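Local coordinates for protein phosphatase Slingshot homolog 2 (Homo sapiens, PDB 2NT2) that removes phosphate from tyrosine, serine and threonine side chains of proteins, dephosphorylating and activating cofilin and thereby controlling actin filament turnover, at residues A[33-38]-A[85-90]; A[55-60]-A[91-96]. The protein carries 1 engineered substitution. All coordinates share one frame; numbering follows the deposited sequence.

Interaction 1: A[33-38]-A[85-90]; sequences ILNVTR and LVHSKM. Engineered in segment 85-90: Ser88 (natural residue Cys). With SO4 (sulfate ion), chain D.
Two groups of strand 85-87 meet the backbone oxygen Leu34 O: His87 N donates a nearly straight hydrogen bond (2.9 Å, 171° at the hydrogen), and Val86 CA directs a C-H at it. Leu34 N to Leu85 O and Val36 N to His87 O, each 2.9 Å, extend the ladder. The ladder and the 12° between the segment axes identify these as neighbouring parallel strands inside the phosphatase sheet. His87 CG lies between its backbone N and carbonyl carbon (chi1 78°), which carries the imidazole across to strand 33-35. Asn35 CA sits over one ring face, 4.2 Å from the centroid, while Ile33 CG2 touches the ring edge at His87 CD2 (3.4 Å). His87 ND1 donates to Ser88 O at 3.2 Å, close to the ring plane, which with Asn35 and Ile33 helps hold the ring's turn. With an alanine in place of His87, Ser88 O would probably lose this donor and a gap open beside Asn35 CA and Ile33 CG2. Val86 CG1 meets Leu34 CD2 and Val36 CG2. Met90 N is hydrogen-bonded to sulfate. Ser88 is engineered, replacing the cysteine of the phosphocysteine intermediate; the ladder and the His87 ND1 bond probably help set the nucleophile's backbone at the strand end.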
ATOM      1  N   ILE A  33      10.103  -1.209   0.854  1.00 17.72           N
ATOM      2  CA  ILE A  33       9.023  -2.100   0.447  1.00 15.60           C
ATOM      3  C   ILE A  33       8.071  -2.362   1.610  1.00 17.19           C
ATOM      4  O   ILE A  33       8.485  -2.877   2.647  1.00 16.86           O
ATOM      5  CB  ILE A  33       9.551  -3.437  -0.085  1.00 18.27           C
ATOM      6  CG1 ILE A  33      10.532  -3.312  -1.251  1.00 18.45           C
ATOM      7  CG2 ILE A  33       8.389  -4.345  -0.470  1.00 21.53           C
ATOM      8  CD1 ILE A  33      11.075  -4.649  -1.714  1.00 15.91           C
ATOM      9  N   LEU A  34       6.822  -1.974   1.388  1.00 16.52           N
ATOM     10  CA  LEU A  34       5.712  -2.247   2.280  1.00 14.56           C
ATOM     11  C   LEU A  34       4.976  -3.511   1.820  1.00 20.94           C
ATOM     12  O   LEU A  34       4.222  -3.518   0.848  1.00 10.59           O
ATOM     13  CB  LEU A  34       4.761  -1.059   2.345  1.00 15.25           C
ATOM     14  CG  LEU A  34       3.631  -1.130   3.373  1.00 16.02           C
ATOM     15  CD1 LEU A  34       4.148  -1.612   4.718  1.00 15.36           C
ATOM     16  CD2 LEU A  34       2.956   0.230   3.501  1.00 13.20           C
ATOM     17  N   ASN A  35       5.269  -4.584   2.538  1.00 16.39           N
ATOM     18  CA  ASN A  35       4.718  -5.904   2.297  1.00 15.45           C
ATOM     19  C   ASN A  35       3.524  -6.159   3.215  1.00 14.19           C
ATOM     20  O   ASN A  35       3.705  -6.519   4.375  1.00 14.53           O
ATOM     21  CB  ASN A  35       5.816  -6.943   2.534  1.00 14.46           C
ATOM     22  CG  ASN A  35       5.383  -8.348   2.182  1.00 12.03           C
ATOM     23  OD1 ASN A  35       4.192  -8.606   2.026  1.00 13.86           O
ATOM     24  ND2 ASN A  35       6.364  -9.237   2.064  1.00 14.60           N
ATOM     25  N   VAL A  36       2.328  -5.955   2.686  1.00 16.80           N
ATOM     26  CA  VAL A  36       1.077  -6.059   3.418  1.00 12.29           C
ATOM     27  C   VAL A  36       0.514  -7.473   3.372  1.00 18.39           C
ATOM     28  O   VAL A  36      -0.633  -7.698   2.970  1.00 21.40           O
ATOM     29  CB  VAL A  36       0.023  -5.083   2.849  1.00 10.79           C
ATOM     30  CG1 VAL A  36      -1.102  -4.873   3.856  1.00  8.96           C
ATOM     31  CG2 VAL A  36       0.663  -3.753   2.494  1.00 11.31           C
ATOM     32  N   THR A  37       1.339  -8.454   3.732  1.00 13.72           N
ATOM     33  CA  THR A  37       0.935  -9.847   3.728  1.00 12.02           C
ATOM     34  C   THR A  37       1.503 -10.578   4.948  1.00 13.21           C
ATOM     35  O   THR A  37       2.482 -10.125   5.539  1.00 10.36           O
ATOM     36  CB  THR A  37       1.386 -10.634   2.484  1.00 14.79           C
ATOM     37  OG1 THR A  37       2.714 -11.146   2.695  1.00 13.39           O
ATOM     38  CG2 THR A  37       1.429  -9.792   1.223  1.00  8.72           C
ATOM     39  N   ARG A  38       0.891 -11.711   5.255  1.00 17.48           N
ATOM     40  CA  ARG A  38       1.429 -12.663   6.213  1.00 21.71           C
ATOM     41  C   ARG A  38       2.213 -13.765   5.492  1.00 20.19           C
ATOM     42  O   ARG A  38       3.225 -14.234   6.016  1.00 23.07           O
ATOM     43  CB  ARG A  38       0.311 -13.305   7.040  1.00 27.73           C
ATOM     44  CG  ARG A  38       0.811 -14.433   7.940  1.00 31.50           C
ATOM     45  CD  ARG A  38       0.979 -13.962   9.375  1.00 37.18           C
ATOM     46  NE  ARG A  38       2.355 -14.096   9.840  1.00 46.16           N
ATOM     47  CZ  ARG A  38       2.883 -13.478  10.881  1.00 46.25           C
ATOM     48  NH1 ARG A  38       2.156 -12.648  11.619  1.00 55.50           N
ATOM     49  NH2 ARG A  38       4.155 -13.685  11.194  1.00 49.68           N
ATOM     50  N   LEU A  85       7.342   0.526  -2.627  1.00 17.58           N
ATOM     51  CA  LEU A  85       6.405  -0.405  -3.237  1.00 14.34           C
ATOM     52  C   LEU A  85       5.413  -0.921  -2.197  1.00 13.23           C
ATOM     53  O   LEU A  85       5.760  -1.634  -1.256  1.00 15.41           O
ATOM     54  CB  LEU A  85       7.134  -1.577  -3.897  1.00  9.08           C
ATOM     55  CG  LEU A  85       6.260  -2.779  -4.282  1.00 10.95           C
ATOM     56  CD1 LEU A  85       5.305  -2.405  -5.403  1.00 14.90           C
ATOM     57  CD2 LEU A  85       7.120  -3.971  -4.673  1.00  6.73           C
ATOM     58  N   VAL A  86       4.138  -0.570  -2.365  1.00 14.48           N
ATOM     59  CA  VAL A  86       3.134  -1.220  -1.527  1.00 13.01           C
ATOM     60  C   VAL A  86       2.580  -2.434  -2.276  1.00 16.75           C
ATOM     61  O   VAL A  86       2.002  -2.274  -3.348  1.00 16.01           O
ATOM     62  CB  VAL A  86       1.977  -0.307  -1.115  1.00 10.03           C
ATOM     63  CG1 VAL A  86       1.259  -0.936   0.079  1.00  8.04           C
ATOM     64  CG2 VAL A  86       2.471   1.087  -0.775  1.00 11.60           C
ATOM     65  N   HIS A  87       2.792  -3.621  -1.714  1.00 18.50           N
ATOM     66  CA  HIS A  87       2.355  -4.839  -2.396  1.00 11.53           C
ATOM     67  C   HIS A  87       1.693  -5.821  -1.435  1.00 10.03           C
ATOM     68  O   HIS A  87       1.889  -5.785  -0.224  1.00 10.12           O
ATOM     69  CB  HIS A  87       3.508  -5.498  -3.140  1.00  8.25           C
ATOM     70  CG  HIS A  87       4.479  -6.281  -2.321  1.00  7.25           C
ATOM     71  ND1 HIS A  87       4.364  -7.642  -2.141  1.00  9.32           N
ATOM     72  CD2 HIS A  87       5.588  -5.919  -1.637  1.00  4.84           C
ATOM     73  CE1 HIS A  87       5.353  -8.080  -1.382  1.00  5.11           C
ATOM     74  NE2 HIS A  87       6.113  -7.052  -1.059  1.00  8.62           N
ATOM     75  N   SER A  88       0.868  -6.672  -2.034  1.00  9.06           N
ATOM     76  CA  SER A  88       0.241  -7.808  -1.375  1.00 13.02           C
ATOM     77  C   SER A  88       0.562  -9.071  -2.169  1.00 15.90           C
ATOM     78  O   SER A  88       1.639  -9.166  -2.765  1.00 13.95           O
ATOM     79  CB  SER A  88      -1.266  -7.593  -1.248  1.00  8.49           C
ATOM     80  OG  SER A  88      -1.836  -7.193  -2.482  1.00 22.11           O
ATOM     81  N   LYS A  89      -0.363 -10.019  -2.216  1.00 14.07           N
ATOM     82  CA  LYS A  89      -0.206 -11.122  -3.168  1.00 14.90           C
ATOM     83  C   LYS A  89      -0.669 -10.688  -4.559  1.00 16.41           C
ATOM     84  O   LYS A  89       0.060 -10.840  -5.532  1.00  9.76           O
ATOM     85  CB  LYS A  89      -0.965 -12.360  -2.706  1.00 17.39           C
ATOM     86  CG  LYS A  89      -1.300 -13.353  -3.807  1.00 20.51           C
ATOM     87  CD  LYS A  89      -1.130 -14.790  -3.357  1.00 24.48           C
ATOM     88  CE  LYS A  89      -1.253 -15.747  -4.531  1.00 28.77           C
ATOM     89  NZ  LYS A  89      -0.395 -16.951  -4.359  1.00 42.79           N
ATOM     90  N   MET A  90      -1.883 -10.150  -4.671  1.00 15.63           N
ATOM     91  CA  MET A  90      -2.376  -9.731  -5.976  1.00 18.97           C
ATOM     92  C   MET A  90      -2.220  -8.239  -6.234  1.00 17.81           C
ATOM     93  O   MET A  90      -2.192  -7.829  -7.398  1.00 16.27           O
ATOM     94  CB  MET A  90      -3.838 -10.146  -6.164  1.00 22.00           C
ATOM     95  CG  MET A  90      -4.161 -11.572  -5.763  1.00 23.92           C
ATOM     96  SD  MET A  90      -3.192 -12.832  -6.610  1.00 33.59           S
ATOM     97  CE  MET A  90      -2.951 -12.085  -8.216  1.00 80.04           C
TER
HETATM   98  S   SO4 D 101      -4.309  -9.178  -2.098  1.00 19.17           S
HETATM   99  O1  SO4 D 101      -3.182 -10.064  -2.348  1.00  8.35           O
HETATM  100  O2  SO4 D 101      -5.568  -9.801  -2.502  1.00 17.74           O
HETATM  101  O3  SO4 D 101      -4.383  -8.867  -0.667  1.00 19.04           O
HETATM  102  O4  SO4 D 101      -4.119  -7.936  -2.855  1.00  9.64           O

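Interaction 2: A[55-60]-A[91-96]; sequences VYDEEA and GVSRSA. With SO4 (sulfate ion), chain D.
Arg94 NH1 donates to Val55 O at 2.9 Å, tying the loop after strand 49-52 to the arginine that closes the CX5R signature loop, the phosphate-binding P-loop of protein-tyrosine phosphatases. The tight part is built round this buried side chain. Its chain is extended at chi2, and the bend at chi3 (-76°) turns the guanidinium so that its NE edge faces the sulfate: Arg94 NE reaches sulfate O3 at 2.6 Å in an almost straight bond (177°) and Arg94 NH2 reaches O1. Val55 O and the sulfate both lie at the edge of the flat group; Asp57 CB packs over one of its faces, 3.5 Å from Arg94 NE. Val55 CG1 against Arg94 CD, at 3.8 Å, is the apolar part. Glu39 forms a salt bridge with Arg94 NH2, so all three guanidinium nitrogens are engaged. Backbone N-H groups complete the cradle: Val92 N and Ser93 N donate to sulfate O4, and Arg94 N to O3 at the start of helix 94-107, consistent with a site shaped for phosphate. The outer side is looser at Tyr56, which is exposed and whose CB points away from the signature loop. Asp57 is exposed too, yet closely held on its inner side: its CB points toward the signature loop, and Asp57 OD2 lies 2.6 Å from sulfate O2. Its other oxygen, Asp57 OD1, accepts from Asn128 ND2 and, on the syn side, from Ser93 OG at 2.7 Å, 18° out of the carboxylate plane.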
ATOM      1  N   VAL A  55      -0.895  -9.972   7.855  1.00 21.47           N
ATOM      2  CA  VAL A  55      -2.342 -10.020   7.817  1.00 17.26           C
ATOM      3  C   VAL A  55      -2.843 -10.772   6.596  1.00 21.55           C
ATOM      4  O   VAL A  55      -2.205 -10.759   5.536  1.00 21.84           O
ATOM      5  CB  VAL A  55      -2.859  -8.560   7.787  1.00 18.77           C
ATOM      6  CG1 VAL A  55      -3.707  -8.319   6.552  1.00 22.86           C
ATOM      7  CG2 VAL A  55      -3.594  -8.220   9.065  1.00 21.38           C
ATOM      8  N   TYR A  56      -3.982 -11.458   6.711  1.00 19.94           N
ATOM      9  CA  TYR A  56      -4.540 -12.146   5.550  1.00 15.50           C
ATOM     10  C   TYR A  56      -5.636 -11.286   4.902  1.00 22.77           C
ATOM     11  O   TYR A  56      -6.255 -10.439   5.546  1.00 15.40           O
ATOM     12  CB  TYR A  56      -5.106 -13.506   5.903  1.00 22.56           C
ATOM     13  CG  TYR A  56      -4.168 -14.560   6.417  1.00 21.00           C
ATOM     14  CD1 TYR A  56      -4.169 -14.925   7.758  1.00 19.99           C
ATOM     15  CD2 TYR A  56      -3.275 -15.213   5.580  1.00 22.08           C
ATOM     16  CE1 TYR A  56      -3.315 -15.894   8.250  1.00 18.79           C
ATOM     17  CE2 TYR A  56      -2.416 -16.183   6.059  1.00 25.70           C
ATOM     18  CZ  TYR A  56      -2.436 -16.523   7.391  1.00 24.20           C
ATOM     19  OH  TYR A  56      -1.581 -17.491   7.874  1.00 23.71           O
ATOM     20  N   ASP A  57      -5.859 -11.527   3.618  1.00 20.71           N
ATOM     21  CA  ASP A  57      -6.890 -10.866   2.832  1.00 23.15           C
ATOM     22  C   ASP A  57      -8.263 -11.469   3.126  1.00 29.11           C
ATOM     23  O   ASP A  57      -8.823 -12.197   2.302  1.00 22.18           O
ATOM     24  CB  ASP A  57      -6.586 -11.002   1.335  1.00 19.26           C
ATOM     25  CG  ASP A  57      -7.403 -10.048   0.484  1.00 20.11           C
ATOM     26  OD1 ASP A  57      -7.958  -9.081   1.044  1.00 14.02           O
ATOM     27  OD2 ASP A  57      -7.465 -10.272  -0.747  1.00 15.11           O
ATOM     28  N   GLU A  58      -8.775 -11.174   4.316  1.00 27.60           N
ATOM     29  CA  GLU A  58     -10.034 -11.719   4.793  1.00 24.05           C
ATOM     30  C   GLU A  58     -10.814 -10.690   5.619  1.00 24.30           C
ATOM     31  O   GLU A  58     -10.215  -9.777   6.174  1.00 17.22           O
ATOM     32  CB  GLU A  58      -9.817 -12.973   5.639  1.00 21.31           C
ATOM     33  CG  GLU A  58      -8.385 -13.228   6.062  1.00 32.48           C
ATOM     34  CD  GLU A  58      -8.286 -13.702   7.501  1.00 40.55           C
ATOM     35  OE1 GLU A  58      -8.144 -12.853   8.402  1.00 55.21           O
ATOM     36  OE2 GLU A  58      -8.369 -14.929   7.686  1.00 35.49           O
ATOM     37  N   GLU A  59     -12.118 -10.895   5.675  1.00 24.24           N
ATOM     38  CA  GLU A  59     -13.053  -9.991   6.336  1.00 30.72           C
ATOM     39  C   GLU A  59     -12.678  -9.750   7.796  1.00 27.26           C
ATOM     40  O   GLU A  59     -12.981  -8.697   8.357  1.00 28.96           O
ATOM     41  CB  GLU A  59     -14.475 -10.534   6.220  1.00 34.84           C
ATOM     42  CG  GLU A  59     -15.274 -10.552   7.503  1.00 42.43           C
ATOM     43  CD  GLU A  59     -16.185 -11.758   7.617  1.00 51.25           C
ATOM     44  OE1 GLU A  59     -16.719 -11.969   8.736  1.00 60.44           O
ATOM     45  OE2 GLU A  59     -16.349 -12.504   6.616  1.00 62.78           O
ATOM     46  N   ALA A  60     -12.014 -10.730   8.397  1.00 22.65           N
ATOM     47  CA  ALA A  60     -11.663 -10.695   9.808  1.00 20.53           C
ATOM     48  C   ALA A  60     -10.423  -9.846  10.057  1.00 22.53           C
ATOM     49  O   ALA A  60     -10.056  -9.561  11.199  1.00 23.52           O
ATOM     50  CB  ALA A  60     -11.446 -12.108  10.332  1.00 28.40           C
ATOM     51  N   GLY A  91      -2.103  -7.438  -5.186  1.00 15.07           N
ATOM     52  CA  GLY A  91      -2.051  -5.989  -5.332  1.00 16.60           C
ATOM     53  C   GLY A  91      -3.435  -5.422  -5.604  1.00 15.41           C
ATOM     54  O   GLY A  91      -3.595  -4.439  -6.323  1.00 13.94           O
ATOM     55  N   VAL A  92      -4.449  -6.046  -5.024  1.00 18.37           N
ATOM     56  CA  VAL A  92      -5.847  -5.745  -5.315  1.00 16.48           C
ATOM     57  C   VAL A  92      -6.618  -5.309  -4.081  1.00  8.76           C
ATOM     58  O   VAL A  92      -7.489  -4.442  -4.149  1.00 14.51           O
ATOM     59  CB  VAL A  92      -6.510  -6.997  -5.930  1.00 15.03           C
ATOM     60  CG1 VAL A  92      -7.983  -7.084  -5.581  1.00 14.52           C
ATOM     61  CG2 VAL A  92      -6.292  -6.999  -7.437  1.00 11.87           C
ATOM     62  N   SER A  93      -6.312  -5.895  -2.929  1.00 10.64           N
ATOM     63  CA  SER A  93      -7.118  -5.665  -1.729  1.00 13.58           C
ATOM     64  C   SER A  93      -6.311  -5.133  -0.559  1.00 10.11           C
ATOM     65  O   SER A  93      -6.462  -3.986  -0.123  1.00 11.86           O
ATOM     66  CB  SER A  93      -7.820  -6.979  -1.366  1.00  9.82           C
ATOM     67  OG  SER A  93      -8.686  -6.828  -0.270  1.00 20.86           O
ATOM     68  N   ARG A  94      -5.412  -5.941  -0.005  1.00  9.56           N
ATOM     69  CA  ARG A  94      -4.634  -5.468   1.143  1.00 15.39           C
ATOM     70  C   ARG A  94      -3.757  -4.276   0.777  1.00 17.52           C
ATOM     71  O   ARG A  94      -3.686  -3.281   1.504  1.00 12.56           O
ATOM     72  CB  ARG A  94      -3.765  -6.596   1.697  1.00 16.34           C
ATOM     73  CG  ARG A  94      -4.534  -7.686   2.433  1.00 17.07           C
ATOM     74  CD  ARG A  94      -3.611  -8.857   2.754  1.00 16.74           C
ATOM     75  NE  ARG A  94      -3.334  -9.670   1.571  1.00 13.41           N
ATOM     76  CZ  ARG A  94      -2.573 -10.754   1.570  1.00 11.39           C
ATOM     77  NH1 ARG A  94      -1.995 -11.179   2.682  1.00  7.03           N
ATOM     78  NH2 ARG A  94      -2.397 -11.413   0.429  1.00  9.57           N
ATOM     79  N   SER A  95      -3.055  -4.376  -0.349  1.00 16.77           N
ATOM     80  CA  SER A  95      -2.171  -3.309  -0.793  1.00  9.89           C
ATOM     81  C   SER A  95      -2.965  -2.093  -1.267  1.00 13.05           C
ATOM     82  O   SER A  95      -2.629  -0.973  -0.887  1.00 18.96           O
ATOM     83  CB  SER A  95      -1.235  -3.798  -1.894  1.00  7.10           C
ATOM     84  OG  SER A  95      -1.916  -4.515  -2.903  1.00 14.95           O
ATOM     85  N   ALA A  96      -3.997  -2.334  -2.079  1.00 12.08           N
ATOM     86  CA  ALA A  96      -4.779  -1.234  -2.643  1.00 12.94           C
ATOM     87  C   ALA A  96      -5.417  -0.391  -1.539  1.00 14.36           C
ATOM     88  O   ALA A  96      -5.297   0.833  -1.555  1.00 10.37           O
ATOM     89  CB  ALA A  96      -5.836  -1.723  -3.614  1.00 19.64           C
TER
HETATM   90  S   SO4 D 101      -4.309  -9.178  -2.098  1.00 19.17           S
HETATM   91  O1  SO4 D 101      -3.182 -10.064  -2.348  1.00  8.35           O
HETATM   92  O2  SO4 D 101      -5.568  -9.801  -2.502  1.00 17.74           O
HETATM   93  O3  SO4 D 101      -4.383  -8.867  -0.667  1.00 19.04           O
HETATM   94  O4  SO4 D 101      -4.119  -7.936  -2.855  1.00  9.64           O

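Overall arrangement
The centres of the two interactions lie 9 Å apart, and their segments alternate along the chain: 33-38, 55-60, 85-90, 91-96. Interaction 1 joins two neighbouring parallel strands near the middle of the mixed sheet; interaction 2 lies beyond the ends of those strands, where helix 94-107 begins. Residues 85-90 run directly into 91-96, so one strand-loop-helix passage serves both and wraps a single sulfate. The contacts also touch: Ser88 OG and Ser95 OG, 2.7 Å apart, probably share a hydrogen bond, and Val36 O packs on Arg94 CD at 3.2 Å. Strand 83-87 thus leads straight to the nucleophile position, which the sheet probably helps to place, while the 55-60 loop flanks the anion pocket of this phosphatase catalytic domain.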